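PDB 4ECN: leucine-rich repeat protein from Bacteroides thetaiotaomicron, which is of unknown function but, as an extracellular leucine-rich repeat protein, probably binds other proteins. Local coordinates for residues D471-D475 against Y476-Y480. Sequence-based numbering, arbitrary orientation.
Sequences DANSD and YAKQY
Lys478 lays its aliphatic chain back over the carbonyl oxygens of Ala472, Asn473 and Ser474, at the N-cap of the short helix 475-480 that follows strand 452-456 of the leucine-rich repeat region. Its CG stands beside the backbone N and the chain runs extended from there, which carries CE to 3.5 Å from Asn473 O. Ser474 is the N-cap residue: its OG accepts from Ala477 N at 3.1 Å, and the N-H...O angle of 164° makes this capping bond nearly straight. Ser474 O takes Lys478 N at 2.9 Å, the backbone bond of the first helical turn. A chi1 of 68° sets OG between its own N and carbonyl carbon, which turns OG toward the Ala477 amide. OG also bonds to Asp341 OD2, a partner shared with Asp471 N, which ties the cap to a neighbouring loop. With an alanine in place of Ser474, Ala477 N is likely to lose its side-chain capping acceptor and Asp341 OD2 one of its bonds. Leading into the cap, a type I turn runs from Asp471 to Ser474, closed by Ser474 N to Asp471 O at 3.1 Å; Ala477 CB sits against the same carbonyl oxygen. An Asx turn overlaps it: Asn473 N reaches Asp471 OD1 at 2.9 Å, from above the carboxylate plane.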
# COMPACT_ATOMS: atom_id res chain seq x y z
N ASP A 471 24.55 -1.09 14.79
CA ASP A 471 25.51 -0.78 15.86
C ASP A 471 26.33 -2.05 16.11
O ASP A 471 25.82 -3.02 16.67
CB ASP A 471 24.85 -0.23 17.14
CG ASP A 471 25.77 0.05 18.33
OD1 ASP A 471 27.00 -0.17 18.21
OD2 ASP A 471 25.26 0.48 19.39
N ALA A 472 27.60 -2.03 15.66
CA ALA A 472 28.52 -3.16 15.78
C ALA A 472 28.78 -3.56 17.24
O ALA A 472 29.25 -4.68 17.48
CB ALA A 472 29.84 -2.82 15.11
N ASN A 473 28.46 -2.67 18.21
CA ASN A 473 28.71 -2.90 19.63
C ASN A 473 27.42 -3.24 20.39
O ASN A 473 27.44 -3.28 21.61
CB ASN A 473 29.41 -1.69 20.28
CG ASN A 473 30.82 -1.53 19.79
OD1 ASN A 473 31.58 -2.50 19.65
ND2 ASN A 473 31.19 -0.30 19.48
N SER A 474 26.33 -3.54 19.67
CA SER A 474 25.08 -3.98 20.29
C SER A 474 25.23 -5.43 20.69
O SER A 474 26.01 -6.14 20.06
CB SER A 474 23.90 -3.78 19.35
OG SER A 474 23.99 -4.66 18.24
N ASP A 475 24.51 -5.88 21.73
CA ASP A 475 24.63 -7.26 22.19
C ASP A 475 24.28 -8.24 21.03
O ASP A 475 24.97 -9.26 20.86
CB ASP A 475 23.77 -7.49 23.43
CG ASP A 475 24.28 -6.76 24.67
OD1 ASP A 475 25.53 -6.69 24.86
OD2 ASP A 475 23.45 -6.33 25.49
N TYR A 476 23.33 -7.84 20.16
CA TYR A 476 22.90 -8.58 18.99
C TYR A 476 24.01 -8.70 17.92
O TYR A 476 24.29 -9.82 17.50
CB TYR A 476 21.67 -7.90 18.37
CG TYR A 476 20.45 -7.84 19.27
CD1 TYR A 476 19.61 -8.94 19.40
CD2 TYR A 476 20.10 -6.67 19.93
CE1 TYR A 476 18.46 -8.88 20.19
CE2 TYR A 476 18.95 -6.60 20.71
CZ TYR A 476 18.12 -7.70 20.82
OH TYR A 476 16.99 -7.63 21.61
N ALA A 477 24.65 -7.57 17.50
CA ALA A 477 25.72 -7.56 16.48
C ALA A 477 26.97 -8.21 16.99
O ALA A 477 27.72 -8.79 16.21
CB ALA A 477 26.04 -6.14 16.05
N LYS A 478 27.20 -8.13 18.31
CA LYS A 478 28.34 -8.76 18.95
C LYS A 478 28.17 -10.28 18.89
O LYS A 478 29.17 -11.01 18.91
CB LYS A 478 28.53 -8.28 20.40
CG LYS A 478 29.15 -6.89 20.56
CD LYS A 478 29.44 -6.63 22.05
CE LYS A 478 30.12 -5.32 22.36
NZ LYS A 478 30.51 -5.22 23.80
N GLN A 479 26.93 -10.76 18.81
CA GLN A 479 26.67 -12.19 18.75
C GLN A 479 26.66 -12.69 17.29
O GLN A 479 27.36 -13.66 16.98
CB GLN A 479 25.33 -12.54 19.44
CG GLN A 479 25.03 -14.04 19.52
CD GLN A 479 23.57 -14.37 19.72
OE1 GLN A 479 22.89 -13.90 20.66
NE2 GLN A 479 23.05 -15.25 18.86
N TYR A 480 25.89 -12.02 16.41
CA TYR A 480 25.66 -12.42 15.02
C TYR A 480 26.94 -12.29 14.15
O TYR A 480 27.01 -12.93 13.09
CB TYR A 480 24.50 -11.62 14.39
CG TYR A 480 23.20 -11.58 15.18
CD1 TYR A 480 22.83 -12.63 16.01
CD2 TYR A 480 22.31 -10.52 15.05
CE1 TYR A 480 21.66 -12.58 16.77
CE2 TYR A 480 21.12 -10.48 15.77
CZ TYR A 480 20.79 -11.51 16.63
OH TYR A 480 19.63 -11.48 17.36
O HOH W 1 30.31 -6.61 15.72